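Local coordinates for SusD/RagB family nutrient-binding outer membrane lipoprotein (Bacteroides vulgatus, PDB 4F7A), which probably binds mucin O-glycans at the outer membrane, as a SusD-like lipoprotein that captures nutrients for import, at residues Q47-L52 against E434-W439; F64-S69 against P309-S314; N250-V255 against Q321-S326; G259-G264 against Y315-T320; I279-N284 against S369-G374. All blocks are in the same frame, centred on the assembly; numbering follows the deposited sequence.

Contacts 2, 4 and 3 follow one another along 309-326, in the long loop between helix 279-282 and strand 329-332. Contact 1 is fully buried, its centre about 7 Å from the centre of the chain, and joins two helices through a charged network; contact 4 is also buried but depends on backbone bonds and aromatic rings. Contact 3, partly buried, lies at the start of helix 251-257, which leads into segment 259-264. Contacts 2 and 5 lie at the surface, the first mixing polar, water-bridged links with F64 packing, the second apolar and aromatic. Contact 5 is tied to contacts 3 and 4 by T322 OG1 with I281 O and N319 ND2 with S280 O.

Contact 1 (Q47-L52 against E434-W439); sequences QTFQNL and EGMEAW
Helix 435-445 is capped at its N-terminus by E434, and the same carboxylate receives Q50 from helix 44-51. E434 curls over the start of its own helix: CG lies opposite the backbone N (chi1 -154°) and a bend at chi2 turns the carboxylate to the first turn. There E434 OE1 accepts from E437 N at 2.9 Å, while E434 OE2 takes M436 N at 3.0 Å from above the carboxylate plane. Q50 NE2 meets E434 OE2 at 2.9 Å, nearly along the C-O axis; the amide and carboxylate planes stand 88° apart, and an N-H...O angle of 140° shows a bent bond. Selenomethionine M436 reaches across beside this junction, its CE 3.4 Å from F49 CE1, with the two side chains crossing at about a right angle. R127 forms a salt bridge with E434 OE2 and also bonds Q50 OE1, and D55 accepts from Q50 NE2. Were E434 an alanine, the first turn would probably lose its cap, Q50 NE2 this acceptor and R127 one carboxylate partner. With arginine, amide and helix N-H groups all converging on it, the carboxylate is likely to stay ionised, and the Q50 amide, bonded at both ends, has its flip fixed.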
# COMPACT_ATOMS: atom_id res chain seq x y z
N GLN A 47 9.75 -3.34 10.58
CA GLN A 47 9.06 -2.51 11.53
C GLN A 47 9.25 -1.02 11.22
O GLN A 47 8.29 -0.26 11.30
CB GLN A 47 9.47 -2.82 12.97
CG GLN A 47 8.70 -1.96 14.02
CD GLN A 47 9.21 -2.16 15.45
OE1 GLN A 47 10.41 -2.33 15.65
NE2 GLN A 47 8.32 -2.10 16.43
N THR A 48 10.46 -0.62 10.83
CA THR A 48 10.72 0.78 10.40
C THR A 48 10.49 1.04 8.92
O THR A 48 10.19 2.17 8.53
CB THR A 48 12.14 1.27 10.81
OG1 THR A 48 13.13 0.55 10.06
CG2 THR A 48 12.39 1.05 12.32
N PHE A 49 10.65 0.02 8.08
CA PHE A 49 10.31 0.09 6.64
C PHE A 49 8.89 0.62 6.47
O PHE A 49 8.65 1.63 5.79
CB PHE A 49 10.44 -1.32 6.02
CG PHE A 49 10.41 -1.36 4.49
CD1 PHE A 49 9.24 -1.22 3.78
CD2 PHE A 49 11.56 -1.63 3.77
CE1 PHE A 49 9.23 -1.29 2.38
CE2 PHE A 49 11.56 -1.72 2.40
CZ PHE A 49 10.41 -1.53 1.70
N GLN A 50 7.96 -0.02 7.16
CA GLN A 50 6.55 0.26 6.98
C GLN A 50 5.70 0.42 8.24
O GLN A 50 4.79 1.25 8.25
CB GLN A 50 6.02 -0.86 6.08
CG GLN A 50 4.58 -1.09 6.07
CD GLN A 50 4.10 -1.85 4.83
OE1 GLN A 50 4.89 -2.38 4.01
NE2 GLN A 50 2.81 -1.92 4.72
N ASN A 51 5.93 -0.40 9.27
CA ASN A 51 4.95 -0.45 10.36
C ASN A 51 4.86 0.83 11.17
O ASN A 51 3.76 1.27 11.53
CB ASN A 51 5.17 -1.64 11.29
CG ASN A 51 3.96 -1.95 12.14
OD1 ASN A 51 4.06 -2.00 13.36
ND2 ASN A 51 2.78 -2.17 11.49
N LEU A 52 6.01 1.45 11.42
CA LEU A 52 6.03 2.71 12.16
C LEU A 52 5.86 3.97 11.29
O LEU A 52 5.93 5.10 11.79
CB LEU A 52 7.28 2.83 13.00
CG LEU A 52 7.39 1.90 14.21
CD1 LEU A 52 8.82 1.90 14.71
CD2 LEU A 52 6.41 2.29 15.34
N GLU A 434 -2.44 -3.87 4.40
CA GLU A 434 -1.31 -3.32 3.63
C GLU A 434 -1.36 -1.80 3.64
O GLU A 434 -2.05 -1.18 2.82
CB GLU A 434 -1.30 -3.87 2.19
CG GLU A 434 0.10 -3.89 1.55
CD GLU A 434 0.63 -2.49 1.35
OE1 GLU A 434 0.11 -1.84 0.42
OE2 GLU A 434 1.54 -2.05 2.11
N GLY A 435 -0.59 -1.21 4.54
CA GLY A 435 -0.67 0.21 4.84
C GLY A 435 -0.17 1.14 3.75
O GLY A 435 -0.59 2.30 3.70
N MSE A 436 0.75 0.69 2.91
CA MSE A 436 1.27 1.58 1.84
C MSE A 436 0.21 1.97 0.83
O MSE A 436 0.02 3.15 0.57
CB MSE A 436 2.49 1.02 1.12
CG MSE A 436 3.64 0.75 2.03
SE MSE A 436 5.33 1.07 1.10
CE MSE A 436 6.48 0.69 2.61
N GLU A 437 -0.50 1.00 0.25
CA GLU A 437 -1.55 1.38 -0.69
C GLU A 437 -2.60 2.26 -0.01
O GLU A 437 -3.07 3.26 -0.59
CB GLU A 437 -2.19 0.16 -1.35
CG GLU A 437 -3.18 0.53 -2.47
CD GLU A 437 -2.60 1.40 -3.59
OE1 GLU A 437 -1.36 1.44 -3.77
OE2 GLU A 437 -3.39 2.07 -4.30
N ALA A 438 -2.94 1.91 1.23
CA ALA A 438 -3.97 2.65 1.99
C ALA A 438 -3.57 4.11 2.19
O ALA A 438 -4.37 5.02 1.97
CB ALA A 438 -4.21 1.97 3.35
N TRP A 439 -2.33 4.31 2.60
CA TRP A 439 -1.82 5.63 2.86
C TRP A 439 -1.67 6.45 1.57
O TRP A 439 -1.97 7.62 1.56
CB TRP A 439 -0.51 5.57 3.64
CG TRP A 439 -0.02 6.96 4.09
CD1 TRP A 439 -0.80 7.99 4.51
CD2 TRP A 439 1.35 7.42 4.18
NE1 TRP A 439 -0.01 9.09 4.82
CE2 TRP A 439 1.31 8.76 4.63
CE3 TRP A 439 2.59 6.83 3.89
CZ2 TRP A 439 2.45 9.50 4.82
CZ3 TRP A 439 3.73 7.57 4.07
CH2 TRP A 439 3.66 8.91 4.53

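Contact 2 (F64-S69 against P309-S314); sequences FASKFS and PNYYQS
The F64 ring receives two side chains, each oblique to it: N310 CB lies 3.6 Å from F64 CD2, and Q313 NE2 lies 3.6 Å from F64 CE2. The N310 amide plane is turned 75° from the ring and that of Q313 by 52°, so neither amide stacks flat; Q313 instead runs alongside F64, pointing the same way. Within 309-314, the Y311 ring carries P309 O over the centre of one face, 3.6 Å above its plane, and S66 OG nears that ring obliquely from the other segment. F64 reaches its partners with CG held between the backbone N and the carbonyl carbon (chi1 77°), the crowded position for an aromatic residue. Polar bonds fix the next part of the interface. N310 OD1 accepts from S66 N at 2.9 Å, and S66 OG donates to P309 O at 2.7 Å, so S66 grips consecutive residues with its backbone and its hydroxyl. One water donates to F64 O and accepts from Y312 N; a second donates to N310 OD1 and accepts from K67 N. The arrangement is a docking of two surface loops: the type I beta turn from N310 to Q313, overlapping at its start an inverse gamma turn centred on N310, meets the 3-10 segment that follows F64 and A65, after strand 61-62.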
# COMPACT_ATOMS: atom_id res chain seq x y z
N PHE A 64 1.85 0.54 21.06
CA PHE A 64 1.41 0.91 22.41
C PHE A 64 2.51 1.64 23.19
O PHE A 64 2.24 2.21 24.26
CB PHE A 64 0.96 -0.32 23.22
CG PHE A 64 2.11 -1.15 23.74
CD1 PHE A 64 2.85 -1.95 22.90
CD2 PHE A 64 2.45 -1.11 25.09
CE1 PHE A 64 3.93 -2.70 23.39
CE2 PHE A 64 3.52 -1.86 25.59
CZ PHE A 64 4.26 -2.65 24.73
N ALA A 65 3.74 1.60 22.69
CA ALA A 65 4.88 2.01 23.49
C ALA A 65 4.95 3.51 23.56
O ALA A 65 5.25 4.17 22.54
CB ALA A 65 6.21 1.41 22.95
N SER A 66 4.71 4.06 24.75
CA SER A 66 4.80 5.53 24.95
C SER A 66 6.19 6.11 24.63
O SER A 66 6.31 7.29 24.26
CB SER A 66 4.35 5.94 26.36
OG SER A 66 2.94 5.89 26.42
N LYS A 67 7.23 5.29 24.72
CA LYS A 67 8.57 5.73 24.29
C LYS A 67 8.62 6.20 22.82
O LYS A 67 9.46 7.02 22.47
CB LYS A 67 9.64 4.66 24.58
CG LYS A 67 9.54 3.39 23.81
CD LYS A 67 10.81 2.52 23.97
CE LYS A 67 10.57 1.17 23.30
NZ LYS A 67 11.73 0.23 23.35
N PHE A 68 7.69 5.71 21.99
CA PHE A 68 7.57 6.14 20.59
C PHE A 68 6.63 7.32 20.36
O PHE A 68 6.57 7.84 19.24
CB PHE A 68 7.09 4.97 19.72
CG PHE A 68 8.06 3.80 19.66
CD1 PHE A 68 9.42 3.94 19.96
CD2 PHE A 68 7.60 2.54 19.27
CE1 PHE A 68 10.29 2.85 19.88
CE2 PHE A 68 8.47 1.46 19.18
CZ PHE A 68 9.81 1.60 19.48
N SER A 69 5.92 7.76 21.40
CA SER A 69 4.79 8.68 21.23
C SER A 69 5.22 10.14 21.16
O SER A 69 4.37 11.05 21.15
CB SER A 69 3.76 8.47 22.33
OG SER A 69 3.09 7.24 22.16
N PRO A 309 3.38 5.90 31.42
CA PRO A 309 2.60 4.66 31.21
C PRO A 309 2.25 4.45 29.73
O PRO A 309 2.18 5.42 28.96
CB PRO A 309 1.32 4.91 32.01
CG PRO A 309 1.69 6.00 33.01
CD PRO A 309 2.64 6.87 32.24
N ASN A 310 2.06 3.19 29.34
CA ASN A 310 1.67 2.85 28.00
C ASN A 310 0.14 2.84 27.97
O ASN A 310 -0.51 1.80 28.12
CB ASN A 310 2.25 1.50 27.62
CG ASN A 310 3.77 1.51 27.64
OD1 ASN A 310 4.41 2.40 27.08
ND2 ASN A 310 4.35 0.55 28.33
N TYR A 311 -0.42 4.03 27.75
CA TYR A 311 -1.83 4.27 28.01
C TYR A 311 -2.78 3.38 27.21
O TYR A 311 -3.86 3.08 27.67
CB TYR A 311 -2.18 5.73 27.71
CG TYR A 311 -1.38 6.77 28.49
CD1 TYR A 311 -1.51 6.88 29.87
CD2 TYR A 311 -0.54 7.66 27.85
CE1 TYR A 311 -0.79 7.83 30.60
CE2 TYR A 311 0.20 8.63 28.59
CZ TYR A 311 0.04 8.70 29.95
OH TYR A 311 0.75 9.64 30.68
N TYR A 312 -2.37 2.98 26.02
CA TYR A 312 -3.26 2.30 25.07
C TYR A 312 -3.04 0.79 25.00
O TYR A 312 -3.53 0.13 24.13
CB TYR A 312 -3.13 2.96 23.69
CG TYR A 312 -3.63 4.38 23.75
CD1 TYR A 312 -4.98 4.64 23.88
CD2 TYR A 312 -2.74 5.45 23.76
CE1 TYR A 312 -5.46 5.94 24.00
CE2 TYR A 312 -3.21 6.77 23.88
CZ TYR A 312 -4.57 7.00 23.99
OH TYR A 312 -5.04 8.26 24.15
N GLN A 313 -2.29 0.26 25.95
CA GLN A 313 -1.90 -1.15 25.95
C GLN A 313 -3.07 -2.15 26.06
O GLN A 313 -2.92 -3.32 25.70
CB GLN A 313 -0.88 -1.31 27.08
CG GLN A 313 -0.64 -2.64 27.65
CD GLN A 313 0.26 -2.46 28.86
OE1 GLN A 313 -0.20 -2.51 30.01
NE2 GLN A 313 1.51 -2.13 28.61
N SER A 314 -4.23 -1.71 26.54
CA SER A 314 -5.42 -2.56 26.61
C SER A 314 -6.48 -2.28 25.54
O SER A 314 -7.59 -2.82 25.60
CB SER A 314 -6.02 -2.49 28.01
OG SER A 314 -5.04 -2.95 28.93
O HOH W 1 0.14 3.65 24.65
O HOH W 2 7.12 2.88 26.47

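Contact 3 (N250-V255 against Q321-S326); sequences NPLAGV and QTITAS
N250 meets the opposing segment at CB, which lies 3.5 Å from T324 O. From there CG stands opposite the backbone N (chi1 -170°), a setting that brings OD1 to the first turn of helix 251-257. N250 OD1 then accepts from L252 N at 3.0 Å, with the donor in the carbonyl plane, although an N-H...O angle of 137° makes the bond bent. At the other corner of the amide, ND2 donates to T327 O, just beyond segment 321-326. The backbone adds the straighter link: N250 N gives its hydrogen to A325 O at 2.9 Å, at 167°. Within the first turn the contact becomes apolar. I323 CG2 rests 3.9 Å from L252 CD2 and 4.1 Å from A253 CB, so one methyl group spans two neighbouring helix residues. W46 and Y33 also pack against L252. The same asparagine thus serves its own helix through OD1 and the loop through N and ND2. This is an asparagine N-cap, with the capped first turn docked on the irregular chain that leads into strand 329-332.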
# COMPACT_ATOMS: atom_id res chain seq x y z
N ASN A 250 5.62 -13.66 7.39
CA ASN A 250 4.92 -12.41 7.34
C ASN A 250 5.39 -11.50 8.49
O ASN A 250 5.20 -11.83 9.66
CB ASN A 250 3.42 -12.66 7.41
CG ASN A 250 2.60 -11.41 7.13
OD1 ASN A 250 2.90 -10.34 7.65
ND2 ASN A 250 1.53 -11.55 6.34
N PRO A 251 6.00 -10.36 8.18
CA PRO A 251 6.60 -9.57 9.25
C PRO A 251 5.57 -8.89 10.16
O PRO A 251 5.89 -8.58 11.30
CB PRO A 251 7.43 -8.53 8.51
CG PRO A 251 6.81 -8.42 7.20
CD PRO A 251 6.31 -9.78 6.85
N LEU A 252 4.35 -8.69 9.67
CA LEU A 252 3.29 -8.11 10.51
C LEU A 252 3.03 -9.02 11.68
O LEU A 252 2.84 -8.55 12.80
CB LEU A 252 2.02 -7.86 9.70
CG LEU A 252 0.82 -7.25 10.43
CD1 LEU A 252 1.08 -5.87 11.01
CD2 LEU A 252 -0.38 -7.21 9.45
N ALA A 253 3.04 -10.34 11.44
CA ALA A 253 2.83 -11.32 12.47
C ALA A 253 3.98 -11.29 13.45
O ALA A 253 3.77 -11.51 14.64
CB ALA A 253 2.61 -12.77 11.87
N GLY A 254 5.19 -11.01 12.95
CA GLY A 254 6.35 -10.88 13.81
C GLY A 254 6.24 -9.72 14.78
O GLY A 254 6.49 -9.89 15.97
N VAL A 255 5.87 -8.54 14.27
CA VAL A 255 5.64 -7.35 15.11
C VAL A 255 4.45 -7.56 16.06
O VAL A 255 4.50 -7.13 17.22
CB VAL A 255 5.50 -6.07 14.27
CG1 VAL A 255 5.28 -4.83 15.14
CG2 VAL A 255 6.76 -5.88 13.38
N GLN A 321 -4.91 -14.97 14.91
CA GLN A 321 -5.33 -16.18 14.20
C GLN A 321 -5.44 -15.86 12.72
O GLN A 321 -5.13 -16.68 11.87
CB GLN A 321 -6.69 -16.72 14.70
CG GLN A 321 -6.62 -17.42 16.05
CD GLN A 321 -7.99 -17.85 16.56
OE1 GLN A 321 -9.03 -17.38 16.09
NE2 GLN A 321 -8.00 -18.76 17.53
N THR A 322 -5.88 -14.64 12.41
CA THR A 322 -6.00 -14.18 11.02
C THR A 322 -4.63 -13.89 10.40
O THR A 322 -4.34 -14.32 9.27
CB THR A 322 -6.86 -12.93 10.95
OG1 THR A 322 -8.14 -13.25 11.50
CG2 THR A 322 -7.02 -12.43 9.51
N ILE A 323 -3.79 -13.17 11.13
CA ILE A 323 -2.45 -12.81 10.64
C ILE A 323 -1.40 -13.64 11.43
O ILE A 323 -1.18 -13.42 12.64
CB ILE A 323 -2.20 -11.30 10.76
CG1 ILE A 323 -3.22 -10.49 9.93
CG2 ILE A 323 -0.74 -10.95 10.30
CD1 ILE A 323 -3.27 -10.79 8.43
N THR A 324 -0.79 -14.60 10.74
CA THR A 324 0.25 -15.48 11.32
C THR A 324 1.51 -15.39 10.48
O THR A 324 1.50 -14.83 9.39
CB THR A 324 -0.20 -16.97 11.35
OG1 THR A 324 -0.17 -17.52 10.02
CG2 THR A 324 -1.63 -17.09 11.92
N ALA A 325 2.60 -15.97 10.97
CA ALA A 325 3.86 -15.98 10.22
C ALA A 325 3.70 -16.61 8.84
O ALA A 325 4.39 -16.20 7.88
CB ALA A 325 4.94 -16.74 11.03
N SER A 326 2.84 -17.64 8.73
CA SER A 326 2.66 -18.34 7.46
C SER A 326 1.58 -17.72 6.57
O SER A 326 1.27 -18.23 5.49
CB SER A 326 2.38 -19.84 7.70
OG SER A 326 1.13 -19.99 8.33

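Contact 4 (G259-G264 against Y315-T320); sequences GETYMG and YSFINT
F317 sets CG opposite its backbone N (chi1 -159°), and Y262 sets CG beside its own N (chi1 -74°), which brings the two rings together as a T-shaped pair. The edge of F317 points at the face of Y262, with CD1 of F317 3.6 Å above the tyrosine plane, over its centre. The ring centroids of Y262 and F317 are 5.0 Å apart and the planes make 84°. The backbones of Y262 and F317 form a single beta bridge, flanked by two bonds: M263 N to S316 O at 2.9 Å, and I318 N to T261 O at 3.1 Å, the second nearly in line with the carbonyl. T261 O also sits over the other ring of the pair, 3.3 Å above the F317 plane and displaced toward its rim. T261 OG1 is buried with no polar partner in the model, set 3.3 Å from I318 CG2 and 3.4 Å from F317 CZ. Q313 O accepts the Y262 hydroxyl, and strand 61-62 pairs with strand 262-263 here. A leucine in place of Y262 would probably leave the F317 edge without an aromatic face and Q313 O without its donor. Backbone bonds thus fix the spacing of the two chains, while the perpendicular rings pack on one side of the bridge and F317 and I318 cover the partnerless T261 OG1.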
# COMPACT_ATOMS: atom_id res chain seq x y z
N GLY A 259 3.90 -7.71 20.51
CA GLY A 259 2.86 -6.97 21.18
C GLY A 259 2.68 -5.54 20.70
O GLY A 259 2.20 -4.71 21.46
N GLU A 260 3.00 -5.24 19.45
CA GLU A 260 3.10 -3.84 18.98
C GLU A 260 2.16 -3.42 17.84
O GLU A 260 2.33 -2.35 17.28
CB GLU A 260 4.57 -3.52 18.60
CG GLU A 260 5.47 -3.40 19.82
CD GLU A 260 6.89 -3.02 19.48
OE1 GLU A 260 7.12 -1.91 18.96
OE2 GLU A 260 7.80 -3.82 19.76
N THR A 261 1.15 -4.24 17.53
CA THR A 261 0.22 -3.94 16.44
C THR A 261 -1.22 -3.79 16.93
O THR A 261 -1.98 -4.75 16.94
CB THR A 261 0.29 -5.05 15.37
OG1 THR A 261 0.05 -6.31 16.01
CG2 THR A 261 1.66 -5.06 14.69
N TYR A 262 -1.58 -2.58 17.35
CA TYR A 262 -2.92 -2.27 17.83
C TYR A 262 -3.74 -1.65 16.72
O TYR A 262 -3.20 -1.07 15.77
CB TYR A 262 -2.88 -1.31 19.04
CG TYR A 262 -2.44 -1.99 20.30
CD1 TYR A 262 -1.09 -2.33 20.50
CD2 TYR A 262 -3.36 -2.35 21.28
CE1 TYR A 262 -0.68 -2.95 21.66
CE2 TYR A 262 -2.95 -2.99 22.43
CZ TYR A 262 -1.61 -3.30 22.61
OH TYR A 262 -1.20 -3.95 23.78
N MSE A 263 -5.05 -1.78 16.88
CA MSE A 263 -6.05 -1.15 16.03
C MSE A 263 -5.96 0.38 16.09
O MSE A 263 -5.79 0.95 17.16
CB MSE A 263 -7.42 -1.57 16.55
CG MSE A 263 -8.57 -1.28 15.62
SE MSE A 263 -10.22 -1.85 16.42
CE MSE A 263 -11.26 -2.12 14.80
N GLY A 264 -6.07 1.05 14.94
CA GLY A 264 -6.10 2.52 14.93
C GLY A 264 -7.50 3.07 15.16
O GLY A 264 -8.51 2.41 14.86
N TYR A 315 -6.12 -1.47 24.55
CA TYR A 315 -6.96 -1.29 23.35
C TYR A 315 -6.95 -2.53 22.45
O TYR A 315 -6.26 -3.52 22.73
CB TYR A 315 -6.55 -0.00 22.59
CG TYR A 315 -7.22 1.26 23.12
CD1 TYR A 315 -7.49 1.44 24.48
CD2 TYR A 315 -7.57 2.28 22.25
CE1 TYR A 315 -8.10 2.62 24.95
CE2 TYR A 315 -8.14 3.44 22.70
CZ TYR A 315 -8.44 3.61 24.04
OH TYR A 315 -9.05 4.78 24.45
N SER A 316 -7.75 -2.50 21.38
CA SER A 316 -7.88 -3.67 20.52
C SER A 316 -6.58 -4.00 19.78
O SER A 316 -5.91 -3.11 19.26
CB SER A 316 -9.00 -3.48 19.50
OG SER A 316 -10.27 -3.52 20.12
N PHE A 317 -6.26 -5.29 19.75
CA PHE A 317 -5.07 -5.79 19.13
C PHE A 317 -5.46 -6.47 17.84
O PHE A 317 -6.61 -6.88 17.69
CB PHE A 317 -4.37 -6.81 20.06
CG PHE A 317 -2.91 -7.00 19.75
CD1 PHE A 317 -2.01 -6.01 20.02
CD2 PHE A 317 -2.44 -8.19 19.20
CE1 PHE A 317 -0.66 -6.16 19.74
CE2 PHE A 317 -1.08 -8.35 18.93
CZ PHE A 317 -0.20 -7.34 19.20
N ILE A 318 -4.51 -6.61 16.92
CA ILE A 318 -4.70 -7.39 15.73
C ILE A 318 -5.11 -8.81 16.08
O ILE A 318 -4.74 -9.35 17.12
CB ILE A 318 -3.43 -7.41 14.84
CG1 ILE A 318 -3.79 -7.68 13.38
CG2 ILE A 318 -2.36 -8.41 15.38
CD1 ILE A 318 -2.59 -7.49 12.39
N ASN A 319 -5.93 -9.40 15.21
CA ASN A 319 -6.29 -10.81 15.32
C ASN A 319 -5.15 -11.71 14.81
O ASN A 319 -4.88 -11.78 13.59
CB ASN A 319 -7.57 -11.08 14.51
CG ASN A 319 -8.10 -12.49 14.70
OD1 ASN A 319 -7.32 -13.41 14.93
ND2 ASN A 319 -9.44 -12.68 14.56
N THR A 320 -4.50 -12.40 15.74
CA THR A 320 -3.31 -13.18 15.43
C THR A 320 -3.63 -14.62 15.01
O THR A 320 -2.72 -15.41 14.81
CB THR A 320 -2.30 -13.17 16.61
OG1 THR A 320 -2.94 -13.57 17.83
CG2 THR A 320 -1.72 -11.75 16.77

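Contact 5 (I279-N284 against S369-G374); sequences ISIYYN and SQWGAG
Helix 279-282 faces the C-terminal end of helix 356-371, with the closest CA atoms across the segments, those of I281 and W371, 7.3 Å apart. The longer helix ends in a Schellman motif, G372 taking a positive phi of 77°, and the turn that follows carries A373 to the same side of the interface as W371. Y282 and W371 form an edge-to-face pair. The Y282 ring presents its edge to the indole, with CE1 3.6 Å above the W371 plane and offset toward the rim; the ring planes are inclined by 67°, and the centroids of the Y282 ring and the W371 five-membered ring lie 5.0 Å apart. On the opposite face of the indole, within its own helix, Q370 NE2 stands 3.0 Å above the W371 plane, also near the rim, so the indole is held between an amide and an aromatic edge. Y282 OH approaches the indole NE1 but at a poor angle for bonding; I429 O is its partner, and W432 stacks on the tyrosine ring. I281 fills the space beside the pair with two branches. Its CG1 lies beside the backbone N (chi1 -60°), which sends CD1 to the helix terminus, 3.8 Å from A373 CB. The other branch, I281 CG2, lies 3.9 Å from W371 CE3, while CD1 of I281 also comes within 3.4 Å of the W371 carbonyl O.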
# COMPACT_ATOMS: atom_id res chain seq x y z
N ILE A 279 -14.76 -6.80 11.22
CA ILE A 279 -14.14 -6.23 12.41
C ILE A 279 -13.44 -7.31 13.29
O ILE A 279 -12.31 -7.11 13.73
CB ILE A 279 -15.16 -5.36 13.22
CG1 ILE A 279 -14.41 -4.47 14.23
CG2 ILE A 279 -16.21 -6.22 13.91
CD1 ILE A 279 -15.28 -3.36 14.88
N SER A 280 -14.10 -8.45 13.51
CA SER A 280 -13.56 -9.48 14.41
C SER A 280 -12.56 -10.38 13.69
O SER A 280 -11.84 -11.15 14.31
CB SER A 280 -14.67 -10.34 15.03
OG SER A 280 -15.31 -11.18 14.07
N ILE A 281 -12.54 -10.28 12.36
CA ILE A 281 -11.55 -10.98 11.53
C ILE A 281 -10.22 -10.23 11.54
O ILE A 281 -9.14 -10.82 11.72
CB ILE A 281 -12.04 -11.15 10.09
CG1 ILE A 281 -13.34 -11.97 10.06
CG2 ILE A 281 -10.94 -11.86 9.22
CD1 ILE A 281 -14.04 -11.99 8.62
N TYR A 282 -10.31 -8.91 11.43
CA TYR A 282 -9.13 -8.06 11.47
C TYR A 282 -8.53 -7.89 12.88
O TYR A 282 -7.31 -7.90 13.02
CB TYR A 282 -9.47 -6.68 10.93
CG TYR A 282 -9.75 -6.54 9.43
CD1 TYR A 282 -10.04 -7.63 8.61
CD2 TYR A 282 -9.83 -5.27 8.86
CE1 TYR A 282 -10.30 -7.47 7.25
CE2 TYR A 282 -10.13 -5.11 7.52
CZ TYR A 282 -10.33 -6.21 6.71
OH TYR A 282 -10.61 -6.05 5.37
N TYR A 283 -9.38 -7.67 13.87
CA TYR A 283 -8.95 -7.31 15.22
C TYR A 283 -9.70 -8.12 16.28
O TYR A 283 -10.66 -8.84 15.98
CB TYR A 283 -9.17 -5.81 15.47
CG TYR A 283 -8.39 -4.92 14.51
CD1 TYR A 283 -7.06 -4.58 14.75
CD2 TYR A 283 -8.99 -4.41 13.37
CE1 TYR A 283 -6.35 -3.78 13.85
CE2 TYR A 283 -8.29 -3.57 12.49
CZ TYR A 283 -6.99 -3.26 12.73
OH TYR A 283 -6.31 -2.43 11.85
N ASN A 284 -9.24 -7.98 17.51
CA ASN A 284 -9.87 -8.59 18.68
C ASN A 284 -10.47 -7.48 19.55
O ASN A 284 -9.97 -6.35 19.52
CB ASN A 284 -8.83 -9.34 19.52
CG ASN A 284 -8.31 -10.62 18.85
OD1 ASN A 284 -8.91 -11.14 17.92
ND2 ASN A 284 -7.16 -11.11 19.33
N SER A 369 -15.71 -12.04 0.75
CA SER A 369 -15.34 -13.40 0.38
C SER A 369 -13.87 -13.72 0.67
O SER A 369 -13.56 -14.81 1.11
CB SER A 369 -15.65 -13.65 -1.10
OG SER A 369 -17.04 -13.59 -1.32
N GLN A 370 -12.97 -12.77 0.40
CA GLN A 370 -11.54 -12.94 0.70
C GLN A 370 -11.33 -13.36 2.16
O GLN A 370 -10.49 -14.20 2.44
CB GLN A 370 -10.83 -11.60 0.50
CG GLN A 370 -9.35 -11.60 0.76
CD GLN A 370 -8.72 -10.24 0.62
OE1 GLN A 370 -9.19 -9.40 -0.14
NE2 GLN A 370 -7.65 -10.00 1.36
N TRP A 371 -12.07 -12.72 3.06
CA TRP A 371 -11.88 -12.85 4.50
C TRP A 371 -12.80 -13.86 5.15
O TRP A 371 -12.67 -14.13 6.32
CB TRP A 371 -12.04 -11.47 5.17
CG TRP A 371 -10.96 -10.53 4.79
CD1 TRP A 371 -11.06 -9.45 3.96
CD2 TRP A 371 -9.59 -10.61 5.18
NE1 TRP A 371 -9.84 -8.85 3.81
CE2 TRP A 371 -8.91 -9.54 4.55
CE3 TRP A 371 -8.86 -11.48 5.99
CZ2 TRP A 371 -7.55 -9.30 4.73
CZ3 TRP A 371 -7.49 -11.24 6.16
CH2 TRP A 371 -6.86 -10.15 5.53
N GLY A 372 -13.74 -14.41 4.39
CA GLY A 372 -14.72 -15.37 4.94
C GLY A 372 -15.82 -14.68 5.74
O GLY A 372 -16.39 -15.26 6.68
N ALA A 373 -16.14 -13.44 5.38
CA ALA A 373 -17.10 -12.64 6.14
C ALA A 373 -18.54 -12.84 5.67
O ALA A 373 -19.47 -12.24 6.22
CB ALA A 373 -16.71 -11.15 6.07
N GLY A 374 -18.73 -13.69 4.67
CA GLY A 374 -20.06 -14.02 4.18
C GLY A 374 -20.50 -13.13 3.03
O GLY A 374 -19.68 -12.62 2.24